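Side-chain contacts in malonate decarboxylase acyl carrier protein (Pseudomonas fluorescens, PDB 5VIT), which probably serves as the acyl carrier subunit of malonate decarboxylase, holding acetyl and malonyl groups as thioesters on a CoA-derived prosthetic group during turnover: residues R54-H57 and L58-L62; T46-N49 and G50-S53. One frame throughout, in Å; residues are numbered along the deposited sequence.

Contact 1. Residues R54-H57 and L58-L62; sequences RWQH and LFERL
W55 and F59, one helical turn apart, meet where CE3 on the benzo ring of W55 comes to 3.8 Å from CZ of F59. The two rings are neither stacked nor set edge to face: their planes stand 39° apart. The centroids of the six-membered rings are 5.9 Å from each other. With that spacing the two residues leave the same flank of the helix, and in both CG lies beside the backbone N, anti to the carbonyl carbon. CD1 of F59 also passes 3.1 Å from the carbonyl O of W55, the same oxygen that accepts the helical hydrogen bond from F59 N. This is the inner face of helix 52-62, the crossover helix of the beta-alpha-beta unit formed with strands 39-46 and 71-78. W55 and F59 both pack on V44 and I75, and F59 reaches I42 as well and has its ring edge-to-face with F6 of strand 2-9; V85 and L89 of helix 82-96 close in from the neighbouring helix. On a more open flank, Q56 and E60 are joined by a side-chain hydrogen bond, NE2 to OE2, 3.0 Å. The bend of Q56 at chi2 (61°) brings its amide toward the extended E60 chain; the amide and carboxylate planes stand 65° apart. OE2 is used on its anti side, well out of the carboxylate plane, although it lies close to the amide plane of Q56. The other carboxylate oxygen, OE1, sits at the edge of the H57 ring, 3.6 Å from CD2. Further round, CG of R61 brushes the carbonyl O of H57 at 3.3 Å, and its guanidinium NH2 hydrogen-bonds to G494 O of the MdcA chain.

Contact 2. Residues T46-N49 and G50-S53; sequences TSVN and GSAS
S51 reaches back over the turn to V48, its OG giving a hydrogen bond of 3.0 Å to the carbonyl O of V48. The turn is the loop of a beta-alpha-beta crossover, leaving the end of strand 39-46 and entering helix 52-62, and S51 occupies the N-cap position of that helix. Its hydroxyl makes no capping bond; it is spent on the loop instead. With chi1 at 61°, OG sits between the backbone N and the carbonyl carbon of its own residue, and from there it approaches V48 O from above the carbonyl plane, 37° out of it. The methyl CG2 of T46 lies on the same hydroxyl, 3.7 Å from S51 OG. T46 is turned with OG1 anti to its own nitrogen, which leaves CG2 facing S51 and lets OG1 hydrogen-bond to D77 at the end of strand 71-78. The backbone N of V48 adds a weak hydrogen bond to T46 OG1. G50 takes a positive phi of 68°, a value that suits glycine, and its N gives a weak hydrogen bond to OE1 of E2. OD1 of N49 accepts a hydrogen bond from the N-terminal nitrogen of M1.

Overall arrangement
The two contacts follow each other on one chain: 46-53 carries the backbone from strand 39-46 into the helix, and 54-62 is the rest of that helix. Their centres are about 13 Å apart, and they touch where W55 NE1 lies 4.0 Å from T46 CG2, so the methyl that packs on S51 in contact 2 also borders the indole of contact 1. Strand 2-9 runs beside both. They differ in surroundings: contact 1 also packs against the MdcA chain, whereas no other protein chain of the assembly touches contact 2. S25, the predicted attachment site of the prosthetic group, belongs to neither and is unmodified here.

Contact 1. Residues R54-H57 and L58-L62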
# COMPACT_ATOMS: atom_id res chain seq x y z
N ARG B 54 -1.48 -4.36 23.40
CA ARG B 54 -0.64 -4.05 22.25
C ARG B 54 -0.18 -5.35 21.56
O ARG B 54 -0.36 -5.51 20.35
CB ARG B 54 0.56 -3.20 22.69
CG ARG B 54 1.56 -2.91 21.60
CD ARG B 54 2.83 -2.26 22.17
NE ARG B 54 2.76 -0.80 22.21
CZ ARG B 54 2.42 -0.08 23.28
NH1 ARG B 54 2.13 -0.68 24.43
NH2 ARG B 54 2.38 1.25 23.20
N TRP B 55 0.38 -6.28 22.33
CA TRP B 55 0.84 -7.56 21.78
C TRP B 55 -0.34 -8.35 21.19
O TRP B 55 -0.20 -9.00 20.15
CB TRP B 55 1.57 -8.38 22.85
CG TRP B 55 2.97 -7.89 23.16
CD1 TRP B 55 3.34 -7.05 24.17
CD2 TRP B 55 4.18 -8.20 22.44
NE1 TRP B 55 4.69 -6.82 24.13
CE2 TRP B 55 5.23 -7.52 23.08
CE3 TRP B 55 4.47 -8.99 21.33
CZ2 TRP B 55 6.55 -7.60 22.64
CZ3 TRP B 55 5.78 -9.08 20.90
CH2 TRP B 55 6.80 -8.39 21.55
N GLN B 56 -1.49 -8.27 21.84
CA GLN B 56 -2.70 -8.92 21.34
C GLN B 56 -3.09 -8.41 19.95
O GLN B 56 -3.38 -9.19 19.02
CB GLN B 56 -3.86 -8.69 22.33
CG GLN B 56 -5.15 -9.36 21.94
CD GLN B 56 -5.01 -10.86 21.86
OE1 GLN B 56 -4.37 -11.49 22.71
NE2 GLN B 56 -5.61 -11.45 20.82
N HIS B 57 -3.11 -7.09 19.80
CA HIS B 57 -3.43 -6.48 18.52
C HIS B 57 -2.46 -6.90 17.43
O HIS B 57 -2.87 -7.24 16.32
CB HIS B 57 -3.45 -4.96 18.64
CG HIS B 57 -4.61 -4.45 19.42
ND1 HIS B 57 -4.48 -3.51 20.42
CD2 HIS B 57 -5.93 -4.75 19.36
CE1 HIS B 57 -5.66 -3.24 20.93
NE2 HIS B 57 -6.56 -3.98 20.30
N LEU B 58 -1.17 -6.87 17.77
CA LEU B 58 -0.10 -7.20 16.84
C LEU B 58 -0.31 -8.60 16.23
O LEU B 58 -0.33 -8.77 15.00
CB LEU B 58 1.24 -7.10 17.58
CG LEU B 58 2.55 -6.99 16.81
CD1 LEU B 58 2.34 -6.19 15.57
CD2 LEU B 58 3.58 -6.29 17.67
N PHE B 59 -0.49 -9.59 17.10
CA PHE B 59 -0.74 -10.97 16.68
C PHE B 59 -2.06 -11.13 15.93
O PHE B 59 -2.17 -11.92 14.99
CB PHE B 59 -0.73 -11.90 17.90
CG PHE B 59 0.60 -11.98 18.60
CD1 PHE B 59 0.67 -11.98 19.98
CD2 PHE B 59 1.77 -12.09 17.88
CE1 PHE B 59 1.88 -12.07 20.63
CE2 PHE B 59 2.99 -12.18 18.53
CZ PHE B 59 3.04 -12.17 19.90
N GLU B 60 -3.08 -10.41 16.38
CA GLU B 60 -4.37 -10.48 15.73
C GLU B 60 -4.25 -10.12 14.25
O GLU B 60 -4.80 -10.80 13.40
CB GLU B 60 -5.37 -9.54 16.40
CG GLU B 60 -6.01 -10.13 17.63
CD GLU B 60 -6.83 -9.11 18.39
OE1 GLU B 60 -6.92 -7.94 17.93
OE2 GLU B 60 -7.38 -9.48 19.45
N ARG B 61 -3.50 -9.05 13.97
CA ARG B 61 -3.31 -8.57 12.60
C ARG B 61 -2.44 -9.49 11.81
O ARG B 61 -2.68 -9.74 10.62
CB ARG B 61 -2.69 -7.19 12.61
CG ARG B 61 -3.60 -6.19 13.23
CD ARG B 61 -3.19 -4.85 12.79
NE ARG B 61 -4.12 -3.86 13.27
CZ ARG B 61 -4.07 -2.59 12.90
NH1 ARG B 61 -3.14 -2.22 12.03
NH2 ARG B 61 -4.95 -1.71 13.38
N LEU B 62 -1.40 -9.98 12.46
CA LEU B 62 -0.49 -10.91 11.83
C LEU B 62 -1.24 -12.17 11.35
O LEU B 62 -0.99 -12.68 10.25
CB LEU B 62 0.62 -11.25 12.81
CG LEU B 62 1.87 -11.92 12.29
CD1 LEU B 62 2.56 -11.06 11.23
CD2 LEU B 62 2.79 -12.23 13.47

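Contact 2. Residues T46-N49 and G50-S53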
# COMPACT_ATOMS: atom_id res chain seq x y z
N THR B 46 8.67 -9.31 28.18
CA THR B 46 8.95 -7.98 27.66
C THR B 46 9.31 -7.04 28.81
O THR B 46 8.80 -7.17 29.91
CB THR B 46 7.73 -7.41 26.84
OG1 THR B 46 8.07 -6.14 26.26
CG2 THR B 46 6.49 -7.24 27.72
N SER B 47 10.22 -6.11 28.54
CA SER B 47 10.61 -5.09 29.50
C SER B 47 9.55 -4.01 29.70
O SER B 47 9.57 -3.29 30.70
CB SER B 47 11.91 -4.43 29.05
OG SER B 47 11.77 -3.96 27.72
N VAL B 48 8.65 -3.88 28.73
CA VAL B 48 7.61 -2.86 28.74
C VAL B 48 6.35 -3.32 29.48
O VAL B 48 5.65 -4.24 29.02
CB VAL B 48 7.22 -2.46 27.32
CG1 VAL B 48 6.31 -1.23 27.35
CG2 VAL B 48 8.46 -2.21 26.47
N ASN B 49 6.05 -2.68 30.60
CA ASN B 49 4.88 -3.03 31.41
C ASN B 49 3.59 -2.51 30.80
O ASN B 49 3.59 -1.47 30.15
CB ASN B 49 5.02 -2.48 32.83
CG ASN B 49 6.22 -3.05 33.56
OD1 ASN B 49 6.40 -4.26 33.65
ND2 ASN B 49 7.06 -2.16 34.08
N GLY B 50 2.50 -3.25 31.01
CA GLY B 50 1.18 -2.84 30.55
C GLY B 50 0.99 -2.85 29.04
O GLY B 50 0.20 -2.06 28.49
N SER B 51 1.70 -3.74 28.35
CA SER B 51 1.65 -3.74 26.89
C SER B 51 0.90 -4.95 26.35
O SER B 51 0.95 -5.23 25.14
CB SER B 51 3.06 -3.68 26.29
OG SER B 51 3.83 -4.81 26.68
N ALA B 52 0.18 -5.65 27.22
CA ALA B 52 -0.50 -6.87 26.82
C ALA B 52 -1.44 -6.68 25.62
O ALA B 52 -1.43 -7.48 24.69
CB ALA B 52 -1.27 -7.46 28.01
N SER B 53 -2.25 -5.63 25.63
CA SER B 53 -3.26 -5.48 24.59
C SER B 53 -2.61 -5.04 23.28
O SER B 53 -3.11 -5.32 22.19
CB SER B 53 -4.35 -4.50 25.01
OG SER B 53 -3.75 -3.25 25.28